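Local coordinates for protein NAD-dependent aldehyde dehydrogenase (Sinorhizobium meliloti, PDB 3U4J) that probably oxidises aldehydes with NAD or NADP as electron acceptor, as a tetrameric member of the aldehyde dehydrogenase family that also binds calcium, at residues L158-G163 and Q490-H495; V182-G187 and Y483-Y488. All coordinates share one frame; numbering follows the deposited sequence.

Interaction 1 of 2, residues L158-G163 and Q490-H495; sequences LREPVG and QFKGVH
Leu158 and Lys492 face each other as a hydrogen-bonded antiparallel pair, and Glu160 with Gln490 forms the next such pair. Four backbone bonds join the strands. The straightest by its N-H angle runs from Lys492 N to Leu158 O over 2.8 Å; the return bond, Leu158 N to Lys492 O, is equally long. Gln490 N reaches Glu160 O at 2.7 Å, and Glu160 N donates to Gln490 O. The strand directions differ by 144°, so the pairing is antiparallel but twisted.

The face carrying Glu160 and Lys492 holds a salt bridge. Lys492 NZ meets Glu160 OE2 on its syn side at 2.6 Å. The nitrogen lies 20° out of the carboxylate plane, and a bend of the lysine chain at chi3 turns it toward the carboxylate. Tyr471 of the second subunit holds Glu160 OE1, while Lys492 NZ also bonds to Ile446 O and Ile449 O of that subunit. Were Glu160 replaced by an alanine, the lysine ammonium would probably lose its carboxylate mate, and Tyr471 of the second subunit this hydrogen-bond partner.

On the other face, Arg159 and Phe491 form the non-hydrogen-bonded pair and point the same way. Phe491 CE1 sits over the centre of the guanidinium, 3.7 Å from Arg159 CZ. The two planes are 77° apart, with Arg159 NH2 at the ring's edge; Asp486 supplies the arginine's salt bridge.

The whole is a twisted antiparallel strand pair in the oligomerisation region of the aldehyde dehydrogenase fold, where residues 493-495 extend the sheet into the second subunit.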
loop_
_atom_site.group_PDB
_atom_site.type_symbol
_atom_site.label_atom_id
_atom_site.label_comp_id
_atom_site.label_asym_id
_atom_site.label_seq_id
_atom_site.Cartn_x
_atom_site.Cartn_y
_atom_site.Cartn_z
ATOM N N LEU A 158 -0.387 -10.540 9.787
ATOM C CA LEU A 158 -1.128 -11.510 8.987
ATOM C C LEU A 158 -2.596 -11.101 8.814
ATOM O O LEU A 158 -3.268 -10.745 9.772
ATOM C CB LEU A 158 -1.020 -12.920 9.614
ATOM C CG LEU A 158 0.423 -13.442 9.745
ATOM C CD1 LEU A 158 0.468 -14.784 10.532
ATOM C CD2 LEU A 158 1.103 -13.586 8.372
ATOM N N ARG A 159 -3.069 -11.158 7.576
ATOM C CA ARG A 159 -4.465 -10.953 7.278
ATOM C C ARG A 159 -5.229 -12.271 7.366
ATOM O O ARG A 159 -4.819 -13.284 6.783
ATOM C CB ARG A 159 -4.629 -10.332 5.878
ATOM C CG ARG A 159 -6.080 -10.133 5.463
ATOM C CD ARG A 159 -6.193 -9.746 3.985
ATOM N NE ARG A 159 -5.610 -8.443 3.673
ATOM C CZ ARG A 159 -6.309 -7.316 3.615
ATOM N NH1 ARG A 159 -7.616 -7.309 3.906
ATOM N NH2 ARG A 159 -5.701 -6.180 3.325
ATOM N N GLU A 160 -6.334 -12.248 8.106
ATOM C CA GLU A 160 -7.163 -13.429 8.345
ATOM C C GLU A 160 -8.623 -13.005 8.198
ATOM O O GLU A 160 -8.936 -11.804 8.261
ATOM C CB GLU A 160 -6.892 -14.014 9.747
ATOM C CG GLU A 160 -5.424 -14.407 9.997
ATOM C CD GLU A 160 -5.202 -15.102 11.356
ATOM O OE1 GLU A 160 -6.061 -14.992 12.267
ATOM O OE2 GLU A 160 -4.149 -15.745 11.510
ATOM N N PRO A 161 -9.522 -13.967 7.953
ATOM C CA PRO A 161 -10.919 -13.571 7.818
ATOM C C PRO A 161 -11.549 -13.250 9.174
ATOM O O PRO A 161 -11.111 -13.812 10.190
ATOM C CB PRO A 161 -11.585 -14.805 7.205
ATOM C CG PRO A 161 -10.609 -15.905 7.266
ATOM C CD PRO A 161 -9.269 -15.376 7.566
ATOM N N VAL A 162 -12.551 -12.366 9.189
ATOM C CA VAL A 162 -13.304 -12.087 10.423
ATOM C C VAL A 162 -14.086 -13.345 10.909
ATOM O O VAL A 162 -14.216 -13.553 12.102
ATOM C CB VAL A 162 -14.205 -10.784 10.315
ATOM C CG1 VAL A 162 -15.314 -10.949 9.337
ATOM C CG2 VAL A 162 -14.864 -10.412 11.665
ATOM N N GLY A 163 -14.580 -14.174 9.990
ATOM C CA GLY A 163 -15.281 -15.437 10.362
ATOM C C GLY A 163 -16.687 -15.499 9.788
ATOM O O GLY A 163 -16.860 -15.460 8.583
ATOM N N GLN A 490 -9.497 -9.676 9.787
ATOM C CA GLN A 490 -8.831 -9.308 11.031
ATOM C C GLN A 490 -7.344 -9.239 10.715
ATOM O O GLN A 490 -6.839 -9.980 9.860
ATOM C CB GLN A 490 -9.045 -10.387 12.114
ATOM C CG GLN A 490 -10.450 -10.472 12.688
ATOM C CD GLN A 490 -10.739 -9.469 13.812
ATOM O OE1 GLN A 490 -11.799 -9.541 14.457
ATOM N NE2 GLN A 490 -9.826 -8.523 14.040
ATOM N N PHE A 491 -6.635 -8.362 11.396
ATOM C CA PHE A 491 -5.186 -8.290 11.263
ATOM C C PHE A 491 -4.496 -8.751 12.547
ATOM O O PHE A 491 -4.819 -8.280 13.639
ATOM C CB PHE A 491 -4.754 -6.878 10.852
ATOM C CG PHE A 491 -5.318 -6.472 9.503
ATOM C CD1 PHE A 491 -4.708 -6.910 8.332
ATOM C CD2 PHE A 491 -6.484 -5.725 9.423
ATOM C CE1 PHE A 491 -5.227 -6.565 7.071
ATOM C CE2 PHE A 491 -7.033 -5.369 8.171
ATOM C CZ PHE A 491 -6.401 -5.809 6.993
ATOM N N LYS A 492 -3.550 -9.668 12.384
ATOM C CA LYS A 492 -2.825 -10.260 13.491
ATOM C C LYS A 492 -1.389 -9.768 13.450
ATOM O O LYS A 492 -0.650 -10.056 12.500
ATOM C CB LYS A 492 -2.902 -11.795 13.402
ATOM C CG LYS A 492 -1.990 -12.539 14.368
ATOM C CD LYS A 492 -2.050 -14.050 14.118
ATOM C CE LYS A 492 -3.349 -14.641 14.584
ATOM N NZ LYS A 492 -3.517 -16.006 14.020
ATOM N N GLY A 493 -1.007 -8.996 14.474
ATOM C CA GLY A 493 0.356 -8.534 14.612
ATOM C C GLY A 493 1.218 -9.544 15.348
ATOM O O GLY A 493 0.915 -9.878 16.497
ATOM N N VAL A 494 2.312 -10.005 14.725
ATOM C CA VAL A 494 3.161 -11.031 15.342
ATOM C C VAL A 494 4.570 -10.493 15.495
ATOM O O VAL A 494 5.211 -10.135 14.504
ATOM C CB VAL A 494 3.237 -12.337 14.495
ATOM C CG1 VAL A 494 3.961 -13.458 15.261
ATOM C CG2 VAL A 494 1.863 -12.779 14.034
ATOM N N HIS A 495 5.033 -10.423 16.739
ATOM C CA HIS A 495 6.427 -10.173 17.032
ATOM C C HIS A 495 7.136 -11.527 17.205
ATOM O O HIS A 495 6.881 -12.251 18.167
ATOM C CB HIS A 495 6.553 -9.298 18.290
ATOM C CG HIS A 495 6.116 -7.879 18.087
ATOM N ND1 HIS A 495 4.807 -7.470 18.236
ATOM C CD2 HIS A 495 6.820 -6.772 17.736
ATOM C CE1 HIS A 495 4.727 -6.169 18.008
ATOM N NE2 HIS A 495 5.936 -5.721 17.709
#

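Interaction 2 of 2, residues V182-G187 and Y483-Y488; sequences VPWAIG and YGFDEY
The pyrrole part of the Trp184 indole lies over the phenyl ring of Phe485, the two planes tilted 33° against each other. Trp184 CD1 stands 3.4 Å above the Phe485 plane, over its centre, and Trp184 NE1 approaches Phe485 CE2 to 3.4 Å. With the ring centroids 4.1 Å apart, the pair is neither a parallel stack nor an edge-to-face arrangement. Trp184 CG is anti to the carbonyl carbon, beside the backbone N, which sends the indole toward helix 483-487. The indole N-H is bonded to Gly481 O, just ahead of the second helix, which fixes the turn of the ring.

Gly484 lies beside the indole, its CA 3.6 Å from Trp184 CD1. A beta carbon on Gly484 would clash with Trp184 CD1, at 2.6 Å, so the missing side chain lets the tryptophan come close to the helix backbone.

Tyr488 turns one ring face to Ala185. Ala185 CB sits over that face in a CH-pi contact, 4.0 Å from the centroid of the Tyr488 ring and 15° off its normal, while Glu487 CB lies over the opposite face. Trp184 CB touches Tyr488 CE2 at 3.9 Å, and the tyrosine hydroxyl is bonded to Glu479.

The helix segments meet at 58°, their axes 8.3 Å apart at closest approach. The six touching residues are all buried, and between the segments the contact is apolar: shape and aromatic overlap hold it, while the indole N-H and the phenol find their hydrogen-bond partners in the chain just before helix 483-487.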
loop_
_atom_site.group_PDB
_atom_site.type_symbol
_atom_site.label_atom_id
_atom_site.label_comp_id
_atom_site.label_asym_id
_atom_site.label_seq_id
_atom_site.Cartn_x
_atom_site.Cartn_y
_atom_site.Cartn_z
ATOM N N VAL A 182 -21.274 -9.816 -0.252
ATOM C CA VAL A 182 -20.913 -11.237 -0.227
ATOM C C VAL A 182 -19.518 -11.523 -0.822
ATOM O O VAL A 182 -18.712 -12.188 -0.183
ATOM C CB VAL A 182 -22.021 -12.143 -0.864
ATOM C CG1 VAL A 182 -21.549 -13.613 -1.028
ATOM C CG2 VAL A 182 -23.334 -12.075 -0.040
ATOM N N PRO A 183 -19.218 -11.009 -2.037
ATOM C CA PRO A 183 -17.910 -11.401 -2.627
ATOM C C PRO A 183 -16.706 -10.903 -1.821
ATOM O O PRO A 183 -15.702 -11.596 -1.739
ATOM C CB PRO A 183 -17.930 -10.731 -4.029
ATOM C CG PRO A 183 -19.363 -10.459 -4.335
ATOM C CD PRO A 183 -20.020 -10.200 -2.975
ATOM N N TRP A 184 -16.810 -9.721 -1.216
ATOM C CA TRP A 184 -15.751 -9.196 -0.395
ATOM C C TRP A 184 -15.565 -10.006 0.886
ATOM O O TRP A 184 -14.423 -10.242 1.333
ATOM C CB TRP A 184 -15.989 -7.716 -0.089
ATOM C CG TRP A 184 -15.464 -6.807 -1.214
ATOM C CD1 TRP A 184 -14.289 -6.108 -1.210
ATOM C CD2 TRP A 184 -16.087 -6.543 -2.492
ATOM N NE1 TRP A 184 -14.140 -5.436 -2.407
ATOM C CE2 TRP A 184 -15.225 -5.675 -3.207
ATOM C CE3 TRP A 184 -17.296 -6.942 -3.091
ATOM C CZ2 TRP A 184 -15.533 -5.176 -4.494
ATOM C CZ3 TRP A 184 -17.605 -6.473 -4.396
ATOM C CH2 TRP A 184 -16.714 -5.594 -5.084
ATOM N N ALA A 185 -16.684 -10.439 1.455
ATOM C CA ALA A 185 -16.677 -11.243 2.673
ATOM C C ALA A 185 -16.131 -12.660 2.420
ATOM O O ALA A 185 -15.154 -13.076 3.028
ATOM C CB ALA A 185 -18.137 -11.291 3.266
ATOM N N ILE A 186 -16.730 -13.407 1.500
ATOM C CA ILE A 186 -16.231 -14.787 1.264
ATOM C C ILE A 186 -14.864 -14.769 0.568
ATOM O O ILE A 186 -14.068 -15.681 0.736
ATOM C CB ILE A 186 -17.233 -15.657 0.465
ATOM C CG1 ILE A 186 -17.483 -15.083 -0.946
ATOM C CG2 ILE A 186 -18.535 -15.762 1.254
ATOM C CD1 ILE A 186 -18.081 -16.062 -1.965
ATOM N N GLY A 187 -14.589 -13.715 -0.199
ATOM C CA GLY A 187 -13.254 -13.515 -0.786
ATOM C C GLY A 187 -12.187 -13.311 0.272
ATOM O O GLY A 187 -11.053 -13.718 0.089
ATOM N N TYR A 483 -10.977 -1.658 0.035
ATOM C CA TYR A 483 -11.423 -1.342 1.393
ATOM C C TYR A 483 -12.343 -2.410 1.969
ATOM O O TYR A 483 -12.246 -2.735 3.175
ATOM C CB TYR A 483 -12.113 0.037 1.444
ATOM C CG TYR A 483 -11.099 1.189 1.347
ATOM C CD1 TYR A 483 -10.778 1.959 2.471
ATOM C CD2 TYR A 483 -10.456 1.486 0.137
ATOM C CE1 TYR A 483 -9.828 2.985 2.388
ATOM C CE2 TYR A 483 -9.520 2.535 0.041
ATOM C CZ TYR A 483 -9.217 3.274 1.159
ATOM O OH TYR A 483 -8.286 4.299 1.077
ATOM N N GLY A 484 -13.227 -2.959 1.122
ATOM C CA GLY A 484 -14.186 -3.936 1.619
ATOM C C GLY A 484 -13.480 -5.166 2.169
ATOM O O GLY A 484 -13.970 -5.794 3.116
ATOM N N PHE A 485 -12.317 -5.520 1.622
ATOM C CA PHE A 485 -11.631 -6.705 2.161
ATOM C C PHE A 485 -11.152 -6.480 3.581
ATOM O O PHE A 485 -11.143 -7.420 4.385
ATOM C CB PHE A 485 -10.501 -7.184 1.267
ATOM C CG PHE A 485 -10.968 -7.591 -0.106
ATOM C CD1 PHE A 485 -11.652 -8.783 -0.297
ATOM C CD2 PHE A 485 -10.738 -6.762 -1.201
ATOM C CE1 PHE A 485 -12.089 -9.151 -1.559
ATOM C CE2 PHE A 485 -11.176 -7.123 -2.465
ATOM C CZ PHE A 485 -11.856 -8.318 -2.644
ATOM N N ASP A 486 -10.776 -5.243 3.895
ATOM C CA ASP A 486 -10.353 -4.893 5.244
ATOM C C ASP A 486 -11.547 -4.957 6.205
ATOM O O ASP A 486 -11.388 -5.355 7.361
ATOM C CB ASP A 486 -9.675 -3.514 5.274
ATOM C CG ASP A 486 -8.329 -3.492 4.518
ATOM O OD1 ASP A 486 -7.887 -4.545 4.008
ATOM O OD2 ASP A 486 -7.729 -2.407 4.418
ATOM N N GLU A 487 -12.741 -4.589 5.726
ATOM C CA GLU A 487 -13.974 -4.715 6.521
ATOM C C GLU A 487 -14.266 -6.135 7.004
ATOM O O GLU A 487 -14.851 -6.307 8.084
ATOM C CB GLU A 487 -15.202 -4.242 5.739
ATOM C CG GLU A 487 -15.328 -2.754 5.624
ATOM C CD GLU A 487 -15.346 -2.029 6.975
ATOM O OE1 GLU A 487 -16.214 -2.353 7.809
ATOM O OE2 GLU A 487 -14.494 -1.135 7.170
ATOM N N TYR A 488 -13.883 -7.138 6.205
ATOM C CA TYR A 488 -14.136 -8.562 6.525
ATOM C C TYR A 488 -12.884 -9.339 6.877
ATOM O O TYR A 488 -12.888 -10.559 6.840
ATOM C CB TYR A 488 -14.915 -9.258 5.387
ATOM C CG TYR A 488 -16.151 -8.460 5.008
ATOM C CD1 TYR A 488 -17.269 -8.422 5.854
ATOM C CD2 TYR A 488 -16.183 -7.690 3.840
ATOM C CE1 TYR A 488 -18.391 -7.654 5.534
ATOM C CE2 TYR A 488 -17.302 -6.948 3.512
ATOM C CZ TYR A 488 -18.400 -6.926 4.363
ATOM O OH TYR A 488 -19.512 -6.169 4.049
#

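In the fold
The centres of interactions 1 and 2 lie about 14 Å apart, and the same two regions of the chain meet twice. Strand 153-168 leads into helix 174-187, and more than 290 residues later helix 483-487 leads into strand 489-497; interaction 2 is therefore nested inside the loop that interaction 1 closes. The two strands are antiparallel neighbours in one mixed sheet. Besides the Arg159-Asp486 salt bridge, Val162 N probably donates a hydrogen bond to Tyr488 O. Interaction 2 is buried, about 15 Å from the chain's centre, whereas interaction 1 lies 28 Å out. The C-terminal region thus packs against its own chain through helix 483-487 and extends the sheet into a neighbouring subunit through strand 489-497.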